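Local structure of 11R-lipoxygenase (3VF1) at residues A[79-88]-A[101-111]. The protein is a calcium-dependent lipoxygenase with a non-heme iron that probably adds molecular oxygen to polyunsaturated fatty acids at carbon 11 with R stereochemistry. Residues are numbered along the deposited sequence; the frame is centred on the assembly and turned at random.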
loop_
_atom_site.group_PDB
_atom_site.type_symbol
_atom_site.label_atom_id
_atom_site.label_comp_id
_atom_site.label_asym_id
_atom_site.label_seq_id
_atom_site.Cartn_x
_atom_site.Cartn_y
_atom_site.Cartn_z
ATOM N N ASP A 79 -2.146 20.634 42.955
ATOM C CA ASP A 79 -1.124 19.630 42.682
ATOM C C ASP A 79 -1.763 18.274 42.407
ATOM O O ASP A 79 -2.748 17.899 43.044
ATOM C CB ASP A 79 -0.152 19.520 43.857
ATOM C CG ASP A 79 1.014 18.593 43.566
ATOM O OD1 ASP A 79 0.810 17.565 42.888
ATOM O OD2 ASP A 79 2.140 18.894 44.013
ATOM N N VAL A 80 -1.192 17.542 41.455
ATOM C CA VAL A 80 -1.728 16.244 41.056
ATOM C C VAL A 80 -0.710 15.113 41.213
ATOM O O VAL A 80 -1.072 13.937 41.176
ATOM C CB VAL A 80 -2.208 16.276 39.593
ATOM C CG1 VAL A 80 -3.223 17.396 39.393
ATOM C CG2 VAL A 80 -1.029 16.442 38.646
ATOM N N GLY A 81 0.557 15.471 41.389
ATOM C CA GLY A 81 1.619 14.490 41.523
ATOM C C GLY A 81 2.228 14.160 40.176
ATOM O O GLY A 81 2.810 15.029 39.529
ATOM N N GLU A 82 2.106 12.904 39.754
ATOM C CA GLU A 82 2.547 12.502 38.421
ATOM C C GLU A 82 1.391 12.606 37.437
ATOM O O GLU A 82 0.327 12.030 37.658
ATOM C CB GLU A 82 3.088 11.072 38.428
ATOM C CG GLU A 82 4.423 10.916 39.135
ATOM C CD GLU A 82 5.211 9.722 38.630
ATOM O OE1 GLU A 82 4.601 8.651 38.418
ATOM O OE2 GLU A 82 6.439 9.856 38.438
ATOM N N ILE A 83 1.606 13.337 36.347
ATOM C CA ILE A 83 0.559 13.547 35.357
ATOM C C ILE A 83 0.456 12.329 34.448
ATOM O O ILE A 83 1.409 11.979 33.750
ATOM C CB ILE A 83 0.826 14.795 34.495
ATOM C CG1 ILE A 83 1.262 15.974 35.371
ATOM C CG2 ILE A 83 -0.424 15.157 33.702
ATOM C CD1 ILE A 83 1.684 17.194 34.586
ATOM N N ALA A 84 -0.705 11.684 34.464
ATOM C CA ALA A 84 -0.924 10.484 33.666
ATOM C C ALA A 84 -1.519 10.835 32.307
ATOM O O ALA A 84 -1.273 10.145 31.319
ATOM C CB ALA A 84 -1.835 9.524 34.408
ATOM N N MET A 85 -2.300 11.910 32.264
ATOM C CA MET A 85 -2.949 12.329 31.030
ATOM C C MET A 85 -3.388 13.787 31.110
ATOM O O MET A 85 -3.418 14.381 32.186
ATOM C CB MET A 85 -4.163 11.443 30.750
ATOM C CG MET A 85 -5.293 11.610 31.749
ATOM S SD MET A 85 -6.617 10.411 31.512
ATOM C CE MET A 85 -5.787 8.898 31.984
ATOM N N ILE A 86 -3.725 14.354 29.956
ATOM C CA ILE A 86 -4.221 15.721 29.881
ATOM C C ILE A 86 -5.492 15.742 29.050
ATOM O O ILE A 86 -5.717 14.855 28.229
ATOM C CB ILE A 86 -3.190 16.664 29.230
ATOM C CG1 ILE A 86 -3.044 16.348 27.738
ATOM C CG2 ILE A 86 -1.848 16.553 29.941
ATOM C CD1 ILE A 86 -2.045 17.228 27.012
ATOM N N THR A 87 -6.323 16.755 29.264
ATOM C CA THR A 87 -7.544 16.913 28.488
ATOM C C THR A 87 -7.559 18.283 27.823
ATOM O O THR A 87 -7.266 19.294 28.457
ATOM C CB THR A 87 -8.797 16.756 29.366
ATOM O OG1 THR A 87 -8.719 15.528 30.101
ATOM C CG2 THR A 87 -10.054 16.753 28.509
ATOM N N LEU A 88 -7.902 18.306 26.540
ATOM C CA LEU A 88 -7.890 19.538 25.764
ATOM C C LEU A 88 -9.283 19.838 25.226
ATOM O O LEU A 88 -9.977 18.944 24.745
ATOM C CB LEU A 88 -6.890 19.423 24.614
ATOM C CG LEU A 88 -5.428 19.301 25.046
ATOM C CD1 LEU A 88 -4.565 18.801 23.898
ATOM C CD2 LEU A 88 -4.912 20.637 25.560
ATOM N N ILE A 101 -1.922 19.732 17.171
ATOM C CA ILE A 101 -0.826 19.719 18.132
ATOM C C ILE A 101 0.052 18.480 17.979
ATOM O O ILE A 101 -0.441 17.352 17.981
ATOM C CB ILE A 101 -1.365 19.777 19.573
ATOM C CG1 ILE A 101 -2.165 21.065 19.782
ATOM C CG2 ILE A 101 -0.221 19.690 20.575
ATOM C CD1 ILE A 101 -2.878 21.142 21.113
ATOM N N ALA A 102 1.356 18.702 17.845
ATOM C CA ALA A 102 2.316 17.611 17.767
ATOM C C ALA A 102 2.396 16.901 19.112
ATOM O O ALA A 102 2.073 15.717 19.220
ATOM C CB ALA A 102 3.684 18.135 17.360
ATOM N N LYS A 103 2.826 17.631 20.137
ATOM C CA LYS A 103 2.893 17.087 21.488
ATOM C C LYS A 103 2.910 18.196 22.534
ATOM O O LYS A 103 3.169 19.357 22.220
ATOM C CB LYS A 103 4.130 16.202 21.651
ATOM C CG LYS A 103 5.448 16.925 21.431
ATOM C CD LYS A 103 6.613 15.947 21.420
ATOM C CE LYS A 103 7.929 16.643 21.112
ATOM N NZ LYS A 103 9.059 15.678 21.018
ATOM N N VAL A 104 2.627 17.822 23.778
ATOM C CA VAL A 104 2.637 18.764 24.889
ATOM C C VAL A 104 3.661 18.323 25.929
ATOM O O VAL A 104 3.770 17.141 26.248
ATOM C CB VAL A 104 1.252 18.864 25.554
ATOM C CG1 VAL A 104 1.293 19.833 26.728
ATOM C CG2 VAL A 104 0.205 19.295 24.537
ATOM N N ILE A 105 4.414 19.285 26.453
ATOM C CA ILE A 105 5.424 19.010 27.465
ATOM C C ILE A 105 5.134 19.817 28.721
ATOM O O ILE A 105 5.146 21.048 28.694
ATOM C CB ILE A 105 6.830 19.374 26.964
ATOM C CG1 ILE A 105 7.128 18.654 25.647
ATOM C CG2 ILE A 105 7.874 19.032 28.020
ATOM C CD1 ILE A 105 8.413 19.098 24.985
ATOM N N ILE A 106 4.876 19.123 29.823
ATOM C CA ILE A 106 4.555 19.784 31.083
ATOM C C ILE A 106 5.642 19.532 32.117
ATOM O O ILE A 106 5.806 18.411 32.596
ATOM C CB ILE A 106 3.210 19.292 31.641
ATOM C CG1 ILE A 106 2.108 19.469 30.593
ATOM C CG2 ILE A 106 2.862 20.042 32.919
ATOM C CD1 ILE A 106 0.760 18.934 31.021
ATOM N N GLU A 107 6.384 20.580 32.459
ATOM C CA GLU A 107 7.424 20.478 33.477
ATOM C C GLU A 107 6.902 20.952 34.829
ATOM O O GLU A 107 6.266 22.002 34.928
ATOM C CB GLU A 107 8.657 21.289 33.076
ATOM C CG GLU A 107 9.772 21.252 34.111
ATOM C CD GLU A 107 11.067 21.855 33.602
ATOM O OE1 GLU A 107 11.073 22.387 32.471
ATOM O OE2 GLU A 107 12.079 21.794 34.331
ATOM N N LYS A 108 7.173 20.166 35.865
ATOM C CA LYS A 108 6.726 20.489 37.213
ATOM C C LYS A 108 7.709 19.931 38.231
ATOM O O LYS A 108 8.799 19.486 37.873
ATOM C CB LYS A 108 5.335 19.908 37.461
ATOM C CG LYS A 108 5.304 18.389 37.523
ATOM C CD LYS A 108 3.910 17.870 37.849
ATOM C CE LYS A 108 3.543 18.093 39.309
ATOM N NZ LYS A 108 4.349 17.253 40.241
ATOM N N ILE A 109 7.320 19.956 39.503
ATOM C CA ILE A 109 8.155 19.415 40.569
ATOM C C ILE A 109 7.321 18.641 41.582
ATOM O O ILE A 109 6.290 19.120 42.047
ATOM C CB ILE A 109 8.941 20.528 41.299
ATOM C CG1 ILE A 109 7.989 21.638 41.750
ATOM C CG2 ILE A 109 10.029 21.086 40.396
ATOM C CD1 ILE A 109 8.679 22.838 42.364
ATOM N N ASP A 110 7.776 17.436 41.913
ATOM C CA ASP A 110 7.085 16.597 42.889
ATOM C C ASP A 110 7.398 17.057 44.311
ATOM O O ASP A 110 8.536 16.963 44.770
ATOM C CB ASP A 110 7.461 15.120 42.709
ATOM C CG ASP A 110 8.957 14.907 42.546
ATOM O OD1 ASP A 110 9.737 15.831 42.862
ATOM O OD2 ASP A 110 9.358 13.810 42.101
ATOM N N GLU A 111 6.378 17.555 45.005
ATOM C CA GLU A 111 6.555 18.077 46.356
ATOM C C GLU A 111 7.184 17.027 47.265
ATOM O O GLU A 111 7.788 17.359 48.286
ATOM C CB GLU A 111 5.213 18.534 46.935
ATOM C CG GLU A 111 4.440 17.443 47.663
ATOM C CD GLU A 111 3.075 17.912 48.132
ATOM O OE1 GLU A 111 2.748 19.100 47.916
ATOM O OE2 GLU A 111 2.328 17.096 48.715
#
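Ile101 meets Leu88 tip to tip, CD1 of the one 4.0 Å from CD1 of the other. Past the corner at Ala102, Val104 turns CB and CG2 to Ile86 CD1, the two side chains crossing obliquely. Ile106 is shared by two isoleucines: its CG2 receives Ile83 CD1 at 3.5 Å, nearly at right angles, while its CD1 lies 3.7 Å from Ile86 CG2, those side chains running past each other in opposite directions. The methylene CD of Lys108 still packs on Ile83 CD1, but bends at chi3 (-74°) and chi4 (-68°) curl the chain so that NZ donates a hydrogen bond to Gly81 O at 2.8 Å, approaching 23° off the carbonyl plane. A weak hydrogen bond to Ile109 O also holds NZ, and Asp79 OD1, beyond salt-bridge range, probably adds some electrostatic attraction. Last, OE1 of the exposed Glu111 lies 4.0 Å from Asp79 OD2, like charges; Lys108 NZ is near the Asp79 carboxylate only. The apolar side chains pack between the two antiparallel sheets of the PLAT beta sandwich, strands 83-90 and 100-109 belonging to opposite layers. Leu44 of strand 40-46 and Phe121 of strand 116-124 continue the core around Ile83, whereas Met85 packs on helix 148-164.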